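Local coordinates for arylalkylamine N-Acetyltransferase 2 (Aedes aegypti, PDB 4FD5), which probably transfers acyl groups from acyl-coenzyme A to arylalkylamines such as dopamine and serotonin, as a GNAT-family acetyltransferase, at residues I108-L111 with L112-N116; V22-H25 with L26-F30; K118-L121 with F122-F125. All coordinates share one frame; numbering follows the deposited sequence.

Contact 1 of 3, residues I108-L111 with L112-N116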
loop_
_atom_site.group_PDB
_atom_site.type_symbol
_atom_site.label_atom_id
_atom_site.label_comp_id
_atom_site.label_asym_id
_atom_site.label_seq_id
_atom_site.Cartn_x
_atom_site.Cartn_y
_atom_site.Cartn_z
ATOM N N ILE A 108 -1.528 9.703 9.782
ATOM C CA ILE A 108 -1.083 8.940 8.603
ATOM C C ILE A 108 -1.653 9.505 7.285
ATOM O O ILE A 108 -0.914 9.782 6.319
ATOM C CB ILE A 108 -1.469 7.460 8.745
ATOM C CG1 ILE A 108 -0.744 6.846 9.945
ATOM C CG2 ILE A 108 -1.153 6.695 7.451
ATOM C CD1 ILE A 108 -1.291 5.494 10.354
ATOM N N PHE A 109 -2.972 9.679 7.255
ATOM C CA PHE A 109 -3.636 10.234 6.078
ATOM C C PHE A 109 -2.984 11.558 5.663
ATOM O O PHE A 109 -2.678 11.779 4.491
ATOM C CB PHE A 109 -5.135 10.435 6.350
ATOM C CG PHE A 109 -5.925 10.890 5.140
ATOM C CD1 PHE A 109 -6.714 9.990 4.426
ATOM C CD2 PHE A 109 -5.874 12.208 4.715
ATOM C CE1 PHE A 109 -7.440 10.406 3.312
ATOM C CE2 PHE A 109 -6.596 12.629 3.602
ATOM C CZ PHE A 109 -7.376 11.727 2.901
ATOM N N LYS A 110 -2.771 12.430 6.642
ATOM C CA LYS A 110 -2.176 13.734 6.412
ATOM C C LYS A 110 -0.786 13.645 5.794
ATOM O O LYS A 110 -0.498 14.349 4.824
ATOM C CB LYS A 110 -2.132 14.533 7.717
ATOM C CG LYS A 110 -1.658 15.964 7.570
ATOM C CD LYS A 110 -1.833 16.728 8.892
ATOM C CE LYS A 110 -0.792 17.834 9.051
ATOM N NZ LYS A 110 -0.949 18.947 8.070
ATOM N N LEU A 111 0.078 12.786 6.339
ATOM C CA LEU A 111 1.416 12.673 5.757
ATOM C C LEU A 111 1.336 12.231 4.295
ATOM O O LEU A 111 1.994 12.809 3.408
ATOM C CB LEU A 111 2.281 11.706 6.552
ATOM C CG LEU A 111 3.631 11.360 5.915
ATOM C CD1 LEU A 111 4.514 12.607 5.695
ATOM C CD2 LEU A 111 4.342 10.321 6.766
ATOM N N LEU A 112 0.521 11.213 4.034
ATOM C CA LEU A 112 0.454 10.705 2.656
ATOM C C LEU A 112 -0.140 11.743 1.688
ATOM O O LEU A 112 0.362 11.938 0.567
ATOM C CB LEU A 112 -0.309 9.383 2.605
ATOM C CG LEU A 112 0.290 8.273 3.461
ATOM C CD1 LEU A 112 -0.725 7.159 3.637
ATOM C CD2 LEU A 112 1.580 7.758 2.835
ATOM N N TYR A 113 -1.187 12.436 2.123
ATOM C CA TYR A 113 -1.767 13.524 1.321
ATOM C C TYR A 113 -0.747 14.625 0.996
ATOM O O TYR A 113 -0.567 15.041 -0.161
ATOM C CB TYR A 113 -2.970 14.104 2.072
ATOM C CG TYR A 113 -3.538 15.353 1.445
ATOM C CD1 TYR A 113 -4.386 15.278 0.346
ATOM C CD2 TYR A 113 -3.228 16.608 1.960
ATOM C CE1 TYR A 113 -4.901 16.417 -0.226
ATOM C CE2 TYR A 113 -3.736 17.751 1.392
ATOM C CZ TYR A 113 -4.571 17.648 0.297
ATOM O OH TYR A 113 -5.078 18.796 -0.267
ATOM N N GLU A 114 -0.063 15.078 2.034
ATOM C CA GLU A 114 0.935 16.124 1.889
ATOM C C GLU A 114 2.031 15.732 0.923
ATOM O O GLU A 114 2.432 16.534 0.078
ATOM C CB GLU A 114 1.576 16.426 3.227
ATOM C CG GLU A 114 0.681 17.116 4.192
ATOM C CD GLU A 114 1.420 17.410 5.474
ATOM O OE1 GLU A 114 2.212 16.540 5.914
ATOM O OE2 GLU A 114 1.231 18.513 6.018
ATOM N N GLN A 115 2.536 14.510 1.041
ATOM C CA GLN A 115 3.632 14.128 0.162
ATOM C C GLN A 115 3.139 14.008 -1.272
ATOM O O GLN A 115 3.832 14.419 -2.210
ATOM C CB GLN A 115 4.303 12.842 0.637
ATOM C CG GLN A 115 5.071 13.033 1.933
ATOM C CD GLN A 115 6.216 14.009 1.766
ATOM O OE1 GLN A 115 7.134 13.766 0.984
ATOM N NE2 GLN A 115 6.156 15.128 2.477
ATOM N N ASN A 116 1.929 13.482 -1.437
ATOM C CA ASN A 116 1.359 13.372 -2.780
ATOM C C ASN A 116 1.103 14.712 -3.471
ATOM O O ASN A 116 1.043 14.770 -4.703
ATOM C CB ASN A 116 0.100 12.508 -2.773
ATOM C CG ASN A 116 0.416 11.043 -2.957
ATOM O OD1 ASN A 116 0.753 10.613 -4.058
ATOM N ND2 ASN A 116 0.326 10.269 -1.878
#

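Contact 2 of 3, residues V22-H25 with L26-F30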
loop_
_atom_site.group_PDB
_atom_site.type_symbol
_atom_site.label_atom_id
_atom_site.label_comp_id
_atom_site.label_asym_id
_atom_site.label_seq_id
_atom_site.Cartn_x
_atom_site.Cartn_y
_atom_site.Cartn_z
ATOM N N VAL A 22 -8.975 -12.422 2.997
ATOM C CA VAL A 22 -7.871 -11.494 2.757
ATOM C C VAL A 22 -7.815 -10.488 3.907
ATOM O O VAL A 22 -6.746 -10.209 4.462
ATOM C CB VAL A 22 -7.980 -10.829 1.363
ATOM C CG1 VAL A 22 -7.060 -9.593 1.256
ATOM C CG2 VAL A 22 -7.683 -11.836 0.258
ATOM N N ILE A 23 -8.975 -9.990 4.325
ATOM C CA ILE A 23 -8.966 -8.991 5.364
ATOM C C ILE A 23 -8.476 -9.597 6.682
ATOM O O ILE A 23 -7.707 -8.974 7.409
ATOM C CB ILE A 23 -10.333 -8.300 5.477
ATOM C CG1 ILE A 23 -10.547 -7.433 4.231
ATOM C CG2 ILE A 23 -10.389 -7.463 6.759
ATOM C CD1 ILE A 23 -11.953 -6.929 4.040
ATOM N N GLU A 24 -8.875 -10.844 6.954
ATOM C CA GLU A 24 -8.365 -11.550 8.121
ATOM C C GLU A 24 -6.836 -11.688 8.038
ATOM O O GLU A 24 -6.143 -11.425 9.026
ATOM C CB GLU A 24 -9.045 -12.914 8.274
ATOM C CG GLU A 24 -8.605 -13.708 9.499
ATOM C CD GLU A 24 -8.917 -13.031 10.836
ATOM O OE1 GLU A 24 -9.742 -12.095 10.899
ATOM O OE2 GLU A 24 -8.312 -13.452 11.845
ATOM N N HIS A 25 -6.315 -12.048 6.862
ATOM C CA HIS A 25 -4.854 -12.139 6.686
ATOM C C HIS A 25 -4.256 -10.803 7.106
ATOM O O HIS A 25 -3.287 -10.764 7.884
ATOM C CB HIS A 25 -4.478 -12.507 5.239
ATOM C CG HIS A 25 -3.074 -12.124 4.835
ATOM N ND1 HIS A 25 -1.978 -12.941 5.037
ATOM C CD2 HIS A 25 -2.596 -11.013 4.219
ATOM C CE1 HIS A 25 -0.886 -12.343 4.569
ATOM N NE2 HIS A 25 -1.237 -11.176 4.069
ATOM N N LEU A 26 -4.859 -9.705 6.646
ATOM C CA LEU A 26 -4.284 -8.395 6.955
ATOM C C LEU A 26 -4.333 -8.160 8.471
ATOM O O LEU A 26 -3.325 -7.772 9.085
ATOM C CB LEU A 26 -4.967 -7.274 6.153
ATOM C CG LEU A 26 -4.769 -7.390 4.629
ATOM C CD1 LEU A 26 -5.598 -6.369 3.848
ATOM C CD2 LEU A 26 -3.282 -7.268 4.251
ATOM N N ARG A 27 -5.475 -8.475 9.088
ATOM C CA ARG A 27 -5.616 -8.238 10.516
ATOM C C ARG A 27 -4.534 -8.973 11.252
ATOM O O ARG A 27 -4.027 -8.492 12.263
ATOM C CB ARG A 27 -6.948 -8.761 11.034
ATOM C CG ARG A 27 -8.127 -7.941 10.644
ATOM C CD ARG A 27 -9.345 -8.353 11.473
ATOM N NE ARG A 27 -10.557 -7.777 10.913
ATOM C CZ ARG A 27 -11.385 -8.426 10.098
ATOM N NH1 ARG A 27 -11.147 -9.691 9.757
ATOM N NH2 ARG A 27 -12.465 -7.812 9.628
ATOM N N GLN A 28 -4.188 -10.152 10.748
ATOM C CA GLN A 28 -3.337 -11.025 11.528
ATOM C C GLN A 28 -1.891 -10.734 11.237
ATOM O O GLN A 28 -1.032 -10.935 12.101
ATOM C CB GLN A 28 -3.636 -12.497 11.249
ATOM C CG GLN A 28 -4.974 -12.972 11.788
ATOM C CD GLN A 28 -5.034 -12.970 13.305
ATOM O OE1 GLN A 28 -4.013 -13.138 13.984
ATOM N NE2 GLN A 28 -6.229 -12.774 13.845
ATOM N N THR A 29 -1.602 -10.246 10.032
ATOM C CA THR A 29 -0.198 -10.266 9.639
ATOM C C THR A 29 0.352 -8.911 9.268
ATOM O O THR A 29 1.572 -8.705 9.296
ATOM C CB THR A 29 0.090 -11.256 8.472
ATOM O OG1 THR A 29 -0.490 -10.762 7.262
ATOM C CG2 THR A 29 -0.456 -12.631 8.762
ATOM N N PHE A 30 -0.538 -7.984 8.931
ATOM C CA PHE A 30 -0.096 -6.772 8.272
ATOM C C PHE A 30 -0.369 -5.484 9.026
ATOM O O PHE A 30 0.540 -4.708 9.261
ATOM C CB PHE A 30 -0.683 -6.665 6.864
ATOM C CG PHE A 30 -0.242 -5.435 6.136
ATOM C CD1 PHE A 30 0.993 -5.400 5.495
ATOM C CD2 PHE A 30 -1.042 -4.303 6.108
ATOM C CE1 PHE A 30 1.414 -4.271 4.832
ATOM C CE2 PHE A 30 -0.626 -3.165 5.438
ATOM C CZ PHE A 30 0.610 -3.145 4.800
#

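Contact 3 of 3, residues K118-L121 with F122-F125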
loop_
_atom_site.group_PDB
_atom_site.type_symbol
_atom_site.label_atom_id
_atom_site.label_comp_id
_atom_site.label_asym_id
_atom_site.label_seq_id
_atom_site.Cartn_x
_atom_site.Cartn_y
_atom_site.Cartn_z
ATOM N N LYS A 118 3.240 16.931 -3.812
ATOM C CA LYS A 118 4.507 17.459 -4.296
ATOM C C LYS A 118 4.864 16.942 -5.681
ATOM O O LYS A 118 5.840 17.381 -6.286
ATOM C CB LYS A 118 5.617 17.138 -3.303
ATOM C CG LYS A 118 5.330 17.695 -1.921
ATOM C CD LYS A 118 6.381 17.278 -0.921
ATOM C CE LYS A 118 7.773 17.617 -1.431
ATOM N NZ LYS A 118 8.801 17.559 -0.341
ATOM N N ILE A 119 4.067 15.999 -6.167
ATOM C CA ILE A 119 4.256 15.456 -7.506
ATOM C C ILE A 119 2.913 15.303 -8.216
ATOM O O ILE A 119 1.871 15.218 -7.581
ATOM C CB ILE A 119 4.961 14.077 -7.477
ATOM C CG1 ILE A 119 4.119 13.065 -6.689
ATOM C CG2 ILE A 119 6.385 14.201 -6.935
ATOM C CD1 ILE A 119 4.791 11.720 -6.484
ATOM N N ASN A 120 2.949 15.260 -9.543
ATOM C CA ASN A 120 1.752 14.970 -10.330
ATOM C C ASN A 120 2.143 13.983 -11.420
ATOM O O ASN A 120 2.675 14.370 -12.458
ATOM C CB ASN A 120 1.184 16.253 -10.931
ATOM C CG ASN A 120 -0.140 16.033 -11.640
ATOM O OD1 ASN A 120 -0.489 14.909 -11.999
ATOM N ND2 ASN A 120 -0.887 17.114 -11.846
ATOM N N LEU A 121 1.906 12.700 -11.175
ATOM C CA LEU A 121 2.368 11.682 -12.113
ATOM C C LEU A 121 1.500 11.654 -13.358
ATOM O O LEU A 121 1.968 11.267 -14.438
ATOM C CB LEU A 121 2.401 10.302 -11.451
ATOM C CG LEU A 121 3.619 10.017 -10.556
ATOM C CD1 LEU A 121 3.991 11.208 -9.712
ATOM C CD2 LEU A 121 3.373 8.781 -9.678
ATOM N N PHE A 122 0.240 12.061 -13.207
ATOM C CA PHE A 122 -0.669 12.090 -14.350
ATOM C C PHE A 122 -0.123 13.046 -15.399
ATOM O O PHE A 122 -0.100 12.740 -16.589
ATOM C CB PHE A 122 -2.073 12.515 -13.925
ATOM C CG PHE A 122 -2.724 11.560 -12.964
ATOM C CD1 PHE A 122 -2.770 11.845 -11.611
ATOM C CD2 PHE A 122 -3.276 10.367 -13.416
ATOM C CE1 PHE A 122 -3.366 10.968 -10.725
ATOM C CE2 PHE A 122 -3.867 9.487 -12.536
ATOM C CZ PHE A 122 -3.918 9.786 -11.187
ATOM N N LYS A 123 0.328 14.206 -14.944
ATOM C CA LYS A 123 0.914 15.178 -15.847
ATOM C C LYS A 123 2.273 14.724 -16.355
ATOM O O LYS A 123 2.557 14.791 -17.551
ATOM C CB LYS A 123 1.041 16.529 -15.149
ATOM C CG LYS A 123 -0.185 17.425 -15.277
ATOM C CD LYS A 123 -1.462 16.748 -14.771
ATOM C CE LYS A 123 -2.665 17.676 -14.862
ATOM N NZ LYS A 123 -3.705 17.253 -13.888
ATOM N N GLN A 124 3.112 14.244 -15.447
ATOM C CA GLN A 124 4.467 13.848 -15.812
ATOM C C GLN A 124 4.486 12.813 -16.924
ATOM O O GLN A 124 5.328 12.885 -17.816
ATOM C CB GLN A 124 5.243 13.334 -14.592
ATOM C CG GLN A 124 6.715 13.070 -14.868
ATOM C CD GLN A 124 7.508 12.787 -13.601
ATOM O OE1 GLN A 124 7.068 13.100 -12.495
ATOM N NE2 GLN A 124 8.685 12.193 -13.763
ATOM N N PHE A 125 3.552 11.865 -16.880
ATOM C CA PHE A 125 3.554 10.779 -17.856
ATOM C C PHE A 125 2.397 10.837 -18.852
ATOM O O PHE A 125 2.238 9.935 -19.668
ATOM C CB PHE A 125 3.598 9.423 -17.151
ATOM C CG PHE A 125 4.801 9.246 -16.276
ATOM C CD1 PHE A 125 6.073 9.147 -16.830
ATOM C CD2 PHE A 125 4.668 9.196 -14.900
ATOM C CE1 PHE A 125 7.189 8.997 -16.031
ATOM C CE2 PHE A 125 5.781 9.037 -14.091
ATOM C CZ PHE A 125 7.047 8.938 -14.660
#

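Contact 1 of 3, residues I108-L111 with L112-N116
Leu112 repeats the direction of Ile108 one helical turn earlier: the two side chains run side by side, Leu112 CD1 3.9 Å from Ile108 CG2, while Leu112 N donates to Ile108 O. At Tyr113 the same i to i+4 backbone bond returns to Phe109 O, and the tyrosine CB approaches Phe109 CE2 at 4.2 Å, oblique to the ring. Glu114 adds charge to this pattern. Its CG turns back beside its own backbone N (chi1 -70°) and passes 3.1 Å from Lys110 O; beyond it the chain is extended, and Glu114 OE2 forms a salt bridge of 3.0 Å with Lys110 NZ, which lies well above the carboxylate plane (58° out of it). The other oxygen, OE1, is bonded to Tyr196 OH, so both carboxylate oxygens have partners. Gln115 slants across Leu111, its CG 3.8 Å from Leu111 CD1. At Asn116, backbone N and ND2 grip Leu112 O from opposite faces of its plane, and the amide also reaches Lys168 and Asp170. Helix 103-116 thus leans with Phe109 and Tyr113 on helix 92-99, with Ile108 on helix 35-39, and with Leu111, Leu112, Gln115 and Asn116 on strand 213-220.

Contact 2 of 3, residues V22-H25 with L26-F30
His25, Leu26 and Glu24 carry the last two turns of helix 19-29, the helix that follows the first strand of the GNAT fold, and they show how an amphipathic helix divides its labour. His25 and Leu26 face the sheet. Leu26 has its CG beside its own backbone N (chi1 -64°), which sets Leu26 CG 3.4 Å from Val22 O; Leu26 CD2 lies 3.8 Å from His25 CD2. Further in, the leucine packs on Leu80 of strand 75-85 and Ile135 of strand 129-138. The His25 imidazole is held at NE2 by a hydrogen bond with Ser137 OG, and the Thr29 hydroxyl sits over one face near its rim, OG1 3.1 Å from His25 CE1.

On the polar flank, Glu24 bends at chi2 (62°) and divides its carboxylate between two residues. Glu24 OE1 is met nearly along its C-O axis by Arg27 NH1, a salt bridge of 3.0 Å. Glu24 OE2 takes a hydrogen bond from Gln28 NE2, also at 3.0 Å, on its syn side but clearly tilted out of the carboxylate plane. With a partner at each oxygen, the rotation of the carboxylate is probably restricted. The guanidinium is fixed in turn: Ile23 CG2 lies over one face, 3.6 Å from Arg27 CZ, and NH2 forms a second salt bridge with Glu53 of helix 50-60.

Regular i to i+4 hydrogen bonding runs from Val22 O, Ile23 O and Glu24 O, but at His25 O the backbone amides of Gln28 and Thr29 give only weak bonds as the helix ends. The Thr29 side chain adds a bond to the same oxygen: OG1 donates to His25 O at 2.9 Å, arriving from above the carbonyl plane (51° out of it).

Contact 3 of 3, residues K118-L121 with F122-F125
The side chain of Asn120 lies obliquely across the start of Lys123, its CG 3.7 Å from Lys123 CB. The lysine chain, bent at chi2 (56°), passes close to the asparagine amide, but the tightest approach there is too short to be trusted. This overlap belongs to a classic N-cap: Asn120 stands immediately before helix 121-125, and its OD1 accepts a capping hydrogen bond from Lys123 N, 3.1 Å long. The Asn120 CG is placed for this by lying anti to its own N (chi1 -174°), and the amide N-H arrives far above the plane of the side-chain carbonyl (66° out of it), nearly straight at its own end. A first-turn amide, which has no preceding helical carbonyl to bond, is thereby satisfied. The same OD1 sits at the edge of the Phe122 ring, near its plane and 3.8 Å from CD1.

Regular helical bonding then takes over. Gln124 N donates to Asn120 O at 3.0 Å, so one residue caps the turn through its side chain and opens it through its backbone. Phe125 N bonds to Leu121 O, and Phe125 CE2 comes within 4.3 Å of Leu121 CG.

The apolar side of this short surface helix rests on the central sheet: Leu121 packs on Ile130, Lys168 and Cys218, Phe122 on Ile130, and Phe125 on Val166, Cys218 and Val220, spanning strands 129-138, 166-171 and 213-220.

Overall arrangement
The three contacts follow one another along the chain as contact 2, contact 1 and contact 3; contacts 1 and 2 lie within helices, contact 3 is the capped start of one, and all three helices lean on the same mixed sheet of the GNAT domain. Contact 2 lies on helix 19-29 against strands 75-85 and 129-138. Contacts 1 and 3 adjoin in sequence, with centres about 16 Å apart, and their helices 103-116 and 121-125 both pack on strand 213-220. Contact 2 is about 23 Å from contact 1 and about 32 Å from contact 3, centre to centre, and lies on the opposite side of the chain's centre from contact 3. All three thus sample helices packed on one shared sheet.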